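Local structure of carboxylesterase (Est-2) (Archaeoglobus fulgidus, 5FRD) at residues 25-30 and 83-88; 38-43 and 236-241; 106-111 and 189-194. The protein probably hydrolyses carboxylic esters as a member of the alpha/beta hydrolase family and binds coenzyme A in the vicinity of its active site. All blocks are in the same frame, centred on the assembly; numbering follows the deposited sequence.

Contact 1: 25-30 and 83-88; sequences FYIHSS and AVVVGH
Val86 lies alongside the phenol ring of Tyr26, its CB 3.8 Å from Tyr26 CD2, with both gamma carbons close to that same ring carbon. The two side chains point the same way, and the ring of Trp37 also meets the tyrosine ring; Tyr26 OH is hydrogen-bonded to Gly45 O. At the C-terminal end the imidazole of His88 is approached obliquely by Ser29 OG, which stands 3.2 Å from His88 ND1. Ser29 OG bonds with Gln36 OE1, and His88 NE2 with the backbone oxygen of His228. The ring of His28 donates from ND1 to Ser29 O at 2.9 Å, the oxygen lying in the plane of the ring.

On the other face of the sheet the side chains of Ile27 and Val85 cross obliquely, Ile27 CD1 3.9 Å from Val85 CG1. Phe25 shares that face; with CG anti to the backbone N (chi1 -168°), its phenyl ring leads off from strand 83-88 towards helix 65-79. Separately, Phe25 CB meets Ala83 CB. Four parallel-strand bonds tie the backbones together, from Phe25 N to Val84 O (2.9 Å) through to His88 N to Ile27 O (3.0 Å).

The pair occupies the middle of the central sheet: strand 47-49 flanks 24-27, strand 106-112 flanks 83-88, helix 65-79 packs on Phe25 and Val85, and strand 83-88 runs into the probable nucleophile elbow.

Contact 2: 38-43 and 236-241; sequences VNQLTA and VEFNEA
Asn39 opens the contact through its backbone, its carbonyl O receiving Asn239 ND2 at 3.1 Å. This is helix-on-helix packing on the flank of an alpha/beta hydrolase sheet, where the short helix after strand 24-27 meets helix 235-249. The segment axes approach to 10.0 Å and cross at -50°, a separation bridged by polar side chains rather than by interlocking aliphatic ones. The donor sits well above the plane of the Asn39 carbonyl, yet that oxygen lies close to the amide plane of Asn239, so the N-H is well aimed although no lone pair faces it directly.

Gln40, next along, carries most of the remaining contact. A bend at chi2 (66°) folds its chain back so that NE2 reaches Asn239 OD1 at 2.9 Å, with the acceptor nearly in the glutamine amide plane. NE2 also bonds to Met231 O, which gives this buried amide nitrogen two acceptors. The same bend lays CG 3.7 Å from Phe238 CE1; amide and phenyl planes stand 70° apart, and NE2 comes to 3.6 Å from Phe238 CD1. Asn239 OD1 lies at the edge of the Phe238 ring, in its plane.

For Asn239, the donor at OD1 and the acceptor at ND2 fix which way round the amide lies and hinder its turning. A leucine at this position would probably leave Asn39 O and Gln40 NE2 each short of a mate across the helix pair, and the glutamine amide less firmly fixed.

Ala43 completes the walk: its backbone O bonds to Arg20 NH2, while its methyl CB rests 3.5 Å from Asn239 ND2.

Contact 3: 106-111 and 189-194; sequences CLALVL and GVPTLV
Leu109 and Leu193 are joined by the middle one of three backbone bonds in this parallel pair, and Leu109 N and Leu193 O each serve a further partner. Leu109 N donates to Pro191 O at 3.0 Å, Leu193 N donates to Leu109 O, and Leu111 N donates to Leu193 O, the last two both at 2.9 Å. The segment axes run only 7° from parallel. Weaker CA-H...O contacts fill in between, as from Val110 CA to Leu193 O at 3.2 Å. Pro191, which has no N-H to give, instead sets its CD 3.6 Å from Leu107 O.

Apolar contacts separate by face. Val110 and Leu193 lie side by side, Val110 CG2 4.1 Å from Leu193 CB, and both side chains are packed against Phe245 of helix 235-249. On the other face Leu111 CD1 meets Thr192 CG2. Near the start of the pair Val190 leans in towards the first strand, with chi1 -65° setting CG1 beside its backbone N and CG2 between N and the carbonyl carbon: CG2 comes to 3.9 Å from Ala108 CA, while CG1 touches Cys106 O. Tyr99 of helix 90-101 packs on Cys106, Leu109 and Val190.

The hydrogen bond of the Thr192 hydroxyl stays within its own segment: OG1 donates to Val190 O at 3.2 Å from above the carbonyl plane.

Neighbouring parallel strands joined by a long, mostly helical excursion are typical of the alpha/beta hydrolase fold, in which a cap is commonly inserted at this point; here the excursion carries Arg117, Arg119, Leu121 and Cys172 of the coenzyme A site.

Overall arrangement
Contacts 1 and 3 are two joints of one sheet, their centres about 11 Å apart, separated by the pairing of strands 83-88 and 106-112, where Val85 O lies 2.8 Å from Val110 N in a probable hydrogen bond. Contact 2 lies on the helical layer over one face, its centre about 13 Å from that of contact 1 and 17 Å from that of contact 3. Tyr26 links it to the sheet, its OH packing 3.6 Å from Gln40 CB. Contact 1 lies nearest the functional region: the Ser29 side chain is about 8 Å from the bound coenzyme A, and His88 touches the probable catalytic triad. Contacts 2 and 3 lie farther off, the Val194 side chain about 10 Å from coenzyme A.

Contact 1: 25-30 and 83-88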
ATOM      1  N   PHE A  25       8.018   4.064  -5.682  1.00 11.13           N
ATOM      2  CA  PHE A  25       7.570   2.703  -5.889  1.00 11.33           C
ATOM      3  C   PHE A  25       6.352   2.423  -5.010  1.00 11.74           C
ATOM      4  O   PHE A  25       6.458   2.494  -3.772  1.00 12.56           O
ATOM      5  CB  PHE A  25       8.718   1.722  -5.567  1.00 12.50           C
ATOM      6  CG  PHE A  25       8.453   0.310  -6.017  1.00 12.16           C
ATOM      7  CD1 PHE A  25       8.792  -0.111  -7.301  1.00 12.59           C
ATOM      8  CD2 PHE A  25       7.876  -0.595  -5.161  1.00 13.58           C
ATOM      9  CE1 PHE A  25       8.538  -1.411  -7.693  1.00 13.64           C
ATOM     10  CE2 PHE A  25       7.641  -1.900  -5.574  1.00 14.33           C
ATOM     11  CZ  PHE A  25       7.985  -2.276  -6.837  1.00 14.08           C
ATOM     12  N   TYR A  26       5.205   2.117  -5.639  1.00 10.55           N
ATOM     13  CA  TYR A  26       3.947   1.995  -4.926  1.00  9.94           C
ATOM     14  C   TYR A  26       3.521   0.551  -4.797  1.00 10.87           C
ATOM     15  O   TYR A  26       3.594  -0.198  -5.779  1.00 12.02           O
ATOM     16  CB  TYR A  26       2.818   2.730  -5.667  1.00 10.28           C
ATOM     17  CG  TYR A  26       3.063   4.165  -6.046  1.00 10.94           C
ATOM     18  CD1 TYR A  26       3.696   4.482  -7.222  1.00 11.97           C
ATOM     19  CD2 TYR A  26       2.613   5.223  -5.259  1.00 11.99           C
ATOM     20  CE1 TYR A  26       3.886   5.788  -7.627  1.00 13.38           C
ATOM     21  CE2 TYR A  26       2.845   6.535  -5.637  1.00 11.52           C
ATOM     22  CZ  TYR A  26       3.481   6.818  -6.809  1.00 13.20           C
ATOM     23  OH  TYR A  26       3.684   8.141  -7.191  1.00 14.62           O
ATOM     24  N   ILE A  27       2.981   0.199  -3.632  1.00 10.55           N
ATOM     25  CA  ILE A  27       2.536  -1.155  -3.322  1.00 10.56           C
ATOM     26  C   ILE A  27       1.075  -1.102  -2.818  1.00 10.55           C
ATOM     27  O   ILE A  27       0.781  -0.518  -1.766  1.00 11.71           O
ATOM     28  CB  ILE A  27       3.407  -1.855  -2.253  1.00 11.88           C
ATOM     29  CG1 ILE A  27       4.891  -1.670  -2.587  1.00 12.84           C
ATOM     30  CG2 ILE A  27       3.032  -3.323  -2.210  1.00 13.34           C
ATOM     31  CD1 ILE A  27       5.828  -2.267  -1.570  1.00 14.43           C
ATOM     32  N   HIS A  28       0.198  -1.714  -3.603  1.00 10.59           N
ATOM     33  CA  HIS A  28      -1.248  -1.747  -3.377  1.00 10.87           C
ATOM     34  C   HIS A  28      -1.684  -2.616  -2.213  1.00 12.79           C
ATOM     35  O   HIS A  28      -0.902  -3.370  -1.630  1.00 12.98           O
ATOM     36  CB  HIS A  28      -1.971  -2.207  -4.644  1.00 11.84           C
ATOM     37  CG  HIS A  28      -1.663  -3.608  -5.044  1.00 11.07           C
ATOM     38  ND1 HIS A  28      -2.230  -4.705  -4.435  1.00 12.39           N
ATOM     39  CD2 HIS A  28      -0.826  -4.095  -5.992  1.00 12.07           C
ATOM     40  CE1 HIS A  28      -1.766  -5.807  -5.005  1.00 13.34           C
ATOM     41  NE2 HIS A  28      -0.881  -5.466  -5.922  1.00 12.56           N
ATOM     42  N   SER A  29      -2.986  -2.546  -1.910  1.00 12.77           N
ATOM     43  CA  SER A  29      -3.622  -3.257  -0.822  1.00 14.44           C
ATOM     44  C   SER A  29      -4.298  -4.557  -1.234  1.00 13.81           C
ATOM     45  O   SER A  29      -4.251  -4.978  -2.398  1.00 13.01           O
ATOM     46  CB  SER A  29      -4.617  -2.281  -0.145  1.00 15.03           C
ATOM     47  OG  SER A  29      -5.527  -1.804  -1.078  1.00 18.60           O
ATOM     48  N   SER A  30      -4.933  -5.210  -0.267  1.00 12.58           N
ATOM     49  CA  SER A  30      -5.596  -6.491  -0.501  1.00 13.75           C
ATOM     50  C   SER A  30      -6.708  -6.404  -1.542  1.00 12.92           C
ATOM     51  O   SER A  30      -7.504  -5.457  -1.560  1.00 15.11           O
ATOM     52  CB  SER A  30      -6.237  -7.024   0.777  1.00 13.14           C
ATOM     53  OG  SER A  30      -5.292  -7.329   1.783  1.00 15.47           O
ATOM     54  N   ALA A  83      14.222   3.726  -4.095  1.00 15.74           N
ATOM     55  CA  ALA A  83      13.010   4.547  -4.229  1.00 14.85           C
ATOM     56  C   ALA A  83      12.433   4.921  -2.893  1.00 11.90           C
ATOM     57  O   ALA A  83      12.710   4.284  -1.866  1.00 14.50           O
ATOM     58  CB  ALA A  83      11.942   3.785  -5.005  1.00 16.62           C
ATOM     59  N   VAL A  84      11.590   5.963  -2.925  1.00 12.98           N
ATOM     60  CA  VAL A  84      10.618   6.185  -1.878  1.00 13.26           C
ATOM     61  C   VAL A  84       9.559   5.089  -2.042  1.00 13.32           C
ATOM     62  O   VAL A  84       8.961   4.993  -3.116  1.00 15.12           O
ATOM     63  CB  VAL A  84      10.030   7.579  -2.016  1.00 13.81           C
ATOM     64  CG1 VAL A  84       8.923   7.800  -0.985  1.00 16.06           C
ATOM     65  CG2 VAL A  84      11.117   8.636  -1.881  1.00 14.93           C
ATOM     66  N   VAL A  85       9.333   4.308  -1.009  1.00 12.04           N
ATOM     67  CA  VAL A  85       8.395   3.202  -1.075  1.00 11.77           C
ATOM     68  C   VAL A  85       7.088   3.605  -0.428  1.00 13.34           C
ATOM     69  O   VAL A  85       7.087   3.996   0.755  1.00 14.68           O
ATOM     70  CB  VAL A  85       8.951   1.961  -0.394  1.00 13.36           C
ATOM     71  CG1 VAL A  85       7.961   0.811  -0.447  1.00 14.79           C
ATOM     72  CG2 VAL A  85      10.278   1.540  -1.038  1.00 15.81           C
ATOM     73  N   VAL A  86       6.013   3.548  -1.193  1.00 11.73           N
ATOM     74  CA  VAL A  86       4.664   4.002  -0.773  1.00 12.25           C
ATOM     75  C   VAL A  86       3.793   2.754  -0.684  1.00 12.66           C
ATOM     76  O   VAL A  86       3.566   2.092  -1.693  1.00 13.82           O
ATOM     77  CB  VAL A  86       4.084   4.969  -1.800  1.00 12.61           C
ATOM     78  CG1 VAL A  86       2.707   5.462  -1.351  1.00 12.47           C
ATOM     79  CG2 VAL A  86       5.009   6.135  -2.077  1.00 13.55           C
ATOM     80  N   GLY A  87       3.312   2.416   0.499  1.00 11.95           N
ATOM     81  CA  GLY A  87       2.486   1.235   0.708  1.00 12.99           C
ATOM     82  C   GLY A  87       1.165   1.521   1.357  1.00 13.81           C
ATOM     83  O   GLY A  87       1.143   2.218   2.367  1.00 14.13           O
ATOM     84  N   HIS A  88       0.105   0.949   0.821  1.00 12.12           N
ATOM     85  CA  HIS A  88      -1.246   1.082   1.341  1.00 12.24           C
ATOM     86  C   HIS A  88      -1.700  -0.213   1.980  1.00 12.33           C
ATOM     87  O   HIS A  88      -1.744  -1.243   1.317  1.00 13.11           O
ATOM     88  CB  HIS A  88      -2.202   1.465   0.250  1.00 13.19           C
ATOM     89  CG  HIS A  88      -3.606   1.616   0.717  1.00 13.35           C
ATOM     90  ND1 HIS A  88      -4.671   1.014   0.096  1.00 19.07           N
ATOM     91  CD2 HIS A  88      -4.115   2.307   1.752  1.00 16.50           C
ATOM     92  CE1 HIS A  88      -5.786   1.329   0.740  1.00 20.60           C
ATOM     93  NE2 HIS A  88      -5.481   2.129   1.737  1.00 17.84           N
TER

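Contact 2: 38-43 and 236-241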
ATOM      1  N   VAL A  38      -3.307   4.971  -9.987  1.00 11.72           N
ATOM      2  CA  VAL A  38      -3.325   5.761 -11.232  0.60 13.88           C
ATOM      3  C   VAL A  38      -3.235   7.275 -11.024  1.00 12.34           C
ATOM      4  O   VAL A  38      -2.552   7.950 -11.767  1.00 13.83           O
ATOM      5  CB  VAL A  38      -4.514   5.465 -12.175  0.60 19.05           C
ATOM      6  CG1 VAL A  38      -4.353   4.087 -12.794  0.60 33.50           C
ATOM      7  CG2 VAL A  38      -5.860   5.656 -11.498  0.60 13.75           C
ATOM      8  N   ASN A  39      -3.918   7.795 -10.008  1.00 13.13           N
ATOM      9  CA  ASN A  39      -3.890   9.249  -9.791  1.00 14.65           C
ATOM     10  C   ASN A  39      -2.543   9.776  -9.339  1.00 14.31           C
ATOM     11  O   ASN A  39      -2.186  10.931  -9.596  1.00 16.80           O
ATOM     12  CB  ASN A  39      -4.952   9.675  -8.774  1.00 14.74           C
ATOM     13  CG  ASN A  39      -6.342   9.306  -9.198  1.00 18.35           C
ATOM     14  OD1 ASN A  39      -6.868   9.858 -10.170  1.00 20.05           O
ATOM     15  ND2 ASN A  39      -6.947   8.356  -8.508  1.00 20.98           N
ATOM     16  N   GLN A  40      -1.732   8.913  -8.711  1.00 12.34           N
ATOM     17  CA  GLN A  40      -0.383   9.255  -8.320  1.00 12.52           C
ATOM     18  C   GLN A  40       0.606   9.046  -9.472  1.00 12.93           C
ATOM     19  O   GLN A  40       1.492   9.866  -9.709  1.00 13.97           O
ATOM     20  CB  GLN A  40       0.067   8.424  -7.107  1.00 13.02           C
ATOM     21  CG  GLN A  40      -0.633   8.800  -5.809  1.00 13.49           C
ATOM     22  CD  GLN A  40      -2.119   8.498  -5.807  1.00 13.59           C
ATOM     23  OE1 GLN A  40      -2.532   7.377  -6.060  1.00 13.84           O
ATOM     24  NE2 GLN A  40      -2.978   9.539  -5.485  1.00 13.95           N
ATOM     25  N   LEU A  41       0.411   7.965 -10.216  1.00 12.38           N
ATOM     26  CA  LEU A  41       1.312   7.649 -11.313  1.00 13.34           C
ATOM     27  C   LEU A  41       1.303   8.743 -12.362  1.00 15.57           C
ATOM     28  O   LEU A  41       2.359   9.096 -12.877  1.00 15.61           O
ATOM     29  CB  LEU A  41       0.972   6.308 -11.939  1.00 13.54           C
ATOM     30  CG  LEU A  41       1.292   5.113 -11.054  1.00 13.46           C
ATOM     31  CD1 LEU A  41       0.515   3.912 -11.534  1.00 15.22           C
ATOM     32  CD2 LEU A  41       2.795   4.843 -11.056  1.00 15.66           C
ATOM     33  N   THR A  42       0.126   9.286 -12.648  1.00 15.02           N
ATOM     34  CA  THR A  42      -0.025  10.317 -13.688  1.00 16.66           C
ATOM     35  C   THR A  42       0.495  11.675 -13.253  1.00 20.14           C
ATOM     36  O   THR A  42       0.945  12.452 -14.102  1.00 24.77           O
ATOM     37  CB  THR A  42      -1.483  10.428 -14.179  1.00 19.34           C
ATOM     38  OG1 THR A  42      -2.326  10.735 -13.060  1.00 20.84           O
ATOM     39  CG2 THR A  42      -1.939   9.188 -14.882  1.00 18.59           C
ATOM     40  N   ALA A  43       0.467  11.969 -11.963  1.00 15.31           N
ATOM     41  CA  ALA A  43       0.868  13.281 -11.464  1.00 16.51           C
ATOM     42  C   ALA A  43       2.262  13.327 -10.904  1.00 18.46           C
ATOM     43  O   ALA A  43       2.994  14.264 -11.162  1.00 23.28           O
ATOM     44  CB  ALA A  43      -0.134  13.771 -10.413  1.00 18.85           C
ATOM     45  N   VAL A 236      -5.995  14.734  -5.091  1.00 13.92           N
ATOM     46  CA  VAL A 236      -5.273  15.959  -5.208  1.00 14.29           C
ATOM     47  C   VAL A 236      -4.565  16.326  -3.897  1.00 13.16           C
ATOM     48  O   VAL A 236      -3.411  16.708  -3.874  1.00 14.21           O
ATOM     49  CB  VAL A 236      -6.189  17.113  -5.687  1.00 15.67           C
ATOM     50  CG1 VAL A 236      -5.436  18.434  -5.701  1.00 17.35           C
ATOM     51  CG2 VAL A 236      -6.774  16.766  -7.038  1.00 15.16           C
ATOM     52  N   GLU A 237      -5.268  16.151  -2.766  1.00 14.98           N
ATOM     53  CA  GLU A 237      -4.711  16.403  -1.446  1.00 14.86           C
ATOM     54  C   GLU A 237      -3.615  15.406  -1.099  1.00 14.16           C
ATOM     55  O   GLU A 237      -2.584  15.776  -0.554  1.00 16.39           O
ATOM     56  CB  GLU A 237      -5.819  16.350  -0.407  1.00 17.66           C
ATOM     57  CG  GLU A 237      -6.867  17.462  -0.600  1.00 19.09           C
ATOM     58  CD  GLU A 237      -8.018  17.163  -1.548  1.00 22.98           C
ATOM     59  OE1 GLU A 237      -8.048  16.166  -2.287  1.00 17.79           O
ATOM     60  OE2 GLU A 237      -8.963  17.995  -1.635  1.00 22.23           O
ATOM     61  N   PHE A 238      -3.846  14.162  -1.461  1.00 13.75           N
ATOM     62  CA  PHE A 238      -2.832  13.132  -1.259  1.00 15.26           C
ATOM     63  C   PHE A 238      -1.574  13.467  -2.035  1.00 14.19           C
ATOM     64  O   PHE A 238      -0.477  13.446  -1.471  1.00 14.07           O
ATOM     65  CB  PHE A 238      -3.399  11.768  -1.667  1.00 13.76           C
ATOM     66  CG  PHE A 238      -2.435  10.615  -1.424  1.00 12.49           C
ATOM     67  CD1 PHE A 238      -1.463  10.323  -2.351  1.00 15.62           C
ATOM     68  CD2 PHE A 238      -2.528   9.838  -0.287  1.00 13.47           C
ATOM     69  CE1 PHE A 238      -0.551   9.287  -2.136  1.00 14.89           C
ATOM     70  CE2 PHE A 238      -1.644   8.797  -0.072  1.00 14.82           C
ATOM     71  CZ  PHE A 238      -0.645   8.544  -0.975  1.00 13.92           C
ATOM     72  N   ASN A 239      -1.741  13.825  -3.305  1.00 12.99           N
ATOM     73  CA  ASN A 239      -0.606  14.121  -4.149  1.00 14.01           C
ATOM     74  C   ASN A 239       0.157  15.328  -3.660  1.00 14.66           C
ATOM     75  O   ASN A 239       1.374  15.379  -3.733  1.00 14.99           O
ATOM     76  CB  ASN A 239      -1.027  14.340  -5.576  1.00 13.32           C
ATOM     77  CG  ASN A 239      -1.446  13.062  -6.291  1.00 15.33           C
ATOM     78  OD1 ASN A 239      -1.356  11.968  -5.728  1.00 15.30           O
ATOM     79  ND2 ASN A 239      -1.935  13.185  -7.504  1.00 16.20           N
ATOM     80  N   GLU A 240      -0.559  16.353  -3.195  1.00 13.58           N
ATOM     81  CA  GLU A 240       0.131  17.532  -2.691  1.00 16.35           C
ATOM     82  C   GLU A 240       1.024  17.202  -1.493  1.00 15.40           C
ATOM     83  O   GLU A 240       2.151  17.688  -1.384  1.00 15.86           O
ATOM     84  CB  GLU A 240      -0.916  18.615  -2.366  1.00 20.95           C
ATOM     85  CG  GLU A 240      -0.369  19.924  -1.832  1.00 23.09           C
ATOM     86  CD  GLU A 240      -1.474  20.934  -1.536  1.00 26.67           C
ATOM     87  OE1 GLU A 240      -2.507  20.955  -2.248  1.00 20.73           O
ATOM     88  OE2 GLU A 240      -1.292  21.708  -0.570  1.00 29.49           O
ATOM     89  N   ALA A 241       0.513  16.383  -0.568  1.00 14.32           N
ATOM     90  CA  ALA A 241       1.279  15.967   0.592  1.00 14.68           C
ATOM     91  C   ALA A 241       2.495  15.148   0.179  1.00 15.06           C
ATOM     92  O   ALA A 241       3.589  15.334   0.684  1.00 17.40           O
ATOM     93  CB  ALA A 241       0.426  15.151   1.547  1.00 18.57           C
TER

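Contact 3: 106-111 and 189-194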
ATOM      1  N   CYS A 106      15.609   1.661   0.096  1.00 16.95           N
ATOM      2  CA  CYS A 106      14.573   2.596   0.541  0.70 17.62           C
ATOM      3  C   CYS A 106      15.152   3.955   0.819  1.00 20.26           C
ATOM      4  O   CYS A 106      15.966   4.125   1.756  1.00 23.46           O
ATOM      5  CB  CYS A 106      13.951   2.108   1.806  0.70 16.69           C
ATOM      6  SG  CYS A 106      13.138   0.548   1.604  0.70 19.51           S
ATOM      7  N   LEU A 107      14.771   4.929   0.022  1.00 15.74           N
ATOM      8  CA  LEU A 107      15.160   6.295   0.254  1.00 17.36           C
ATOM      9  C   LEU A 107      14.297   6.921   1.349  1.00 18.88           C
ATOM     10  O   LEU A 107      14.735   7.817   2.090  1.00 19.44           O
ATOM     11  CB  LEU A 107      15.005   7.135  -0.993  1.00 18.14           C
ATOM     12  CG  LEU A 107      15.723   6.629  -2.254  1.00 19.04           C
ATOM     13  CD1 LEU A 107      15.367   7.520  -3.415  1.00 23.39           C
ATOM     14  CD2 LEU A 107      17.232   6.590  -2.003  1.00 21.95           C
ATOM     15  N   ALA A 108      13.061   6.437   1.451  1.00 15.76           N
ATOM     16  CA  ALA A 108      12.083   6.957   2.419  1.00 15.83           C
ATOM     17  C   ALA A 108      10.881   6.027   2.357  1.00 15.72           C
ATOM     18  O   ALA A 108      10.766   5.218   1.446  1.00 14.42           O
ATOM     19  CB  ALA A 108      11.650   8.365   2.063  1.00 16.57           C
ATOM     20  N   LEU A 109       9.997   6.110   3.351  1.00 15.10           N
ATOM     21  CA  LEU A 109       8.802   5.283   3.454  1.00 14.37           C
ATOM     22  C   LEU A 109       7.582   6.174   3.511  1.00 15.85           C
ATOM     23  O   LEU A 109       7.616   7.195   4.200  1.00 15.37           O
ATOM     24  CB  LEU A 109       8.845   4.429   4.700  1.00 17.89           C
ATOM     25  CG  LEU A 109       9.719   3.190   4.692  1.00 19.58           C
ATOM     26  CD1 LEU A 109       9.716   2.532   6.062  1.00 22.20           C
ATOM     27  CD2 LEU A 109       9.187   2.166   3.698  1.00 24.36           C
ATOM     28  N   VAL A 110       6.514   5.796   2.829  1.00 13.68           N
ATOM     29  CA  VAL A 110       5.232   6.475   2.909  1.00 12.72           C
ATOM     30  C   VAL A 110       4.252   5.390   3.283  1.00 13.02           C
ATOM     31  O   VAL A 110       3.998   4.468   2.521  1.00 14.10           O
ATOM     32  CB  VAL A 110       4.879   7.203   1.641  1.00 13.29           C
ATOM     33  CG1 VAL A 110       3.512   7.880   1.811  1.00 13.44           C
ATOM     34  CG2 VAL A 110       5.950   8.189   1.238  1.00 14.28           C
ATOM     35  N   LEU A 111       3.728   5.456   4.499  1.00 12.59           N
ATOM     36  CA  LEU A 111       2.853   4.461   5.075  1.00 13.55           C
ATOM     37  C   LEU A 111       1.448   5.043   5.041  1.00 13.56           C
ATOM     38  O   LEU A 111       1.161   6.030   5.724  1.00 14.38           O
ATOM     39  CB  LEU A 111       3.270   4.143   6.501  1.00 13.31           C
ATOM     40  CG  LEU A 111       4.684   3.581   6.619  1.00 14.68           C
ATOM     41  CD1 LEU A 111       5.037   3.455   8.094  1.00 17.73           C
ATOM     42  CD2 LEU A 111       4.820   2.237   5.897  1.00 17.78           C
ATOM     43  N   GLY A 189      15.064   4.185  10.133  0.50 20.77           N
ATOM     44  CA  GLY A 189      16.062   5.249  10.048  0.50 22.54           C
ATOM     45  C   GLY A 189      15.892   6.247   8.916  0.50 20.70           C
ATOM     46  O   GLY A 189      16.582   7.264   8.859  0.50 24.07           O
ATOM     47  N   VAL A 190      14.958   5.979   8.011  1.00 19.48           N
ATOM     48  CA  VAL A 190      14.746   6.842   6.851  1.00 17.91           C
ATOM     49  C   VAL A 190      13.593   7.802   7.101  1.00 15.90           C
ATOM     50  O   VAL A 190      12.743   7.516   7.970  1.00 18.33           O
ATOM     51  CB  VAL A 190      14.507   6.044   5.543  1.00 17.40           C
ATOM     52  CG1 VAL A 190      15.745   5.256   5.158  1.00 22.34           C
ATOM     53  CG2 VAL A 190      13.288   5.146   5.616  1.00 20.38           C
ATOM     54  N   PRO A 191      13.529   8.895   6.343  1.00 16.90           N
ATOM     55  CA  PRO A 191      12.379   9.780   6.458  1.00 17.43           C
ATOM     56  C   PRO A 191      11.102   9.016   6.147  1.00 16.66           C
ATOM     57  O   PRO A 191      11.070   8.187   5.230  1.00 16.40           O
ATOM     58  CB  PRO A 191      12.643  10.867   5.426  1.00 18.50           C
ATOM     59  CG  PRO A 191      14.134  10.835   5.238  1.00 21.46           C
ATOM     60  CD  PRO A 191      14.508   9.413   5.362  1.00 17.22           C
ATOM     61  N   THR A 192      10.046   9.327   6.873  1.00 17.26           N
ATOM     62  CA  THR A 192       8.784   8.624   6.769  1.00 14.39           C
ATOM     63  C   THR A 192       7.656   9.646   6.731  1.00 16.65           C
ATOM     64  O   THR A 192       7.648  10.619   7.484  1.00 18.72           O
ATOM     65  CB  THR A 192       8.647   7.615   7.916  1.00 17.08           C
ATOM     66  OG1 THR A 192       9.692   6.613   7.839  1.00 19.47           O
ATOM     67  CG2 THR A 192       7.368   6.850   7.850  1.00 19.19           C
ATOM     68  N   LEU A 193       6.696   9.396   5.859  1.00 14.83           N
ATOM     69  CA  LEU A 193       5.447  10.155   5.791  1.00 15.23           C
ATOM     70  C   LEU A 193       4.342   9.187   6.102  1.00 14.23           C
ATOM     71  O   LEU A 193       4.303   8.071   5.549  1.00 14.98           O
ATOM     72  CB  LEU A 193       5.256  10.767   4.414  1.00 14.80           C
ATOM     73  CG  LEU A 193       3.970  11.569   4.198  1.00 16.49           C
ATOM     74  CD1 LEU A 193       3.963  12.801   5.090  1.00 20.92           C
ATOM     75  CD2 LEU A 193       3.863  11.961   2.753  1.00 15.79           C
ATOM     76  N   VAL A 194       3.465   9.564   7.037  1.00 14.31           N
ATOM     77  CA  VAL A 194       2.380   8.680   7.482  1.00 14.07           C
ATOM     78  C   VAL A 194       1.087   9.382   7.109  1.00 14.77           C
ATOM     79  O   VAL A 194       0.885  10.546   7.508  1.00 15.48           O
ATOM     80  CB  VAL A 194       2.463   8.413   8.996  1.00 14.97           C
ATOM     81  CG1 VAL A 194       1.368   7.498   9.466  1.00 15.75           C
ATOM     82  CG2 VAL A 194       3.840   7.857   9.389  1.00 16.28           C
TER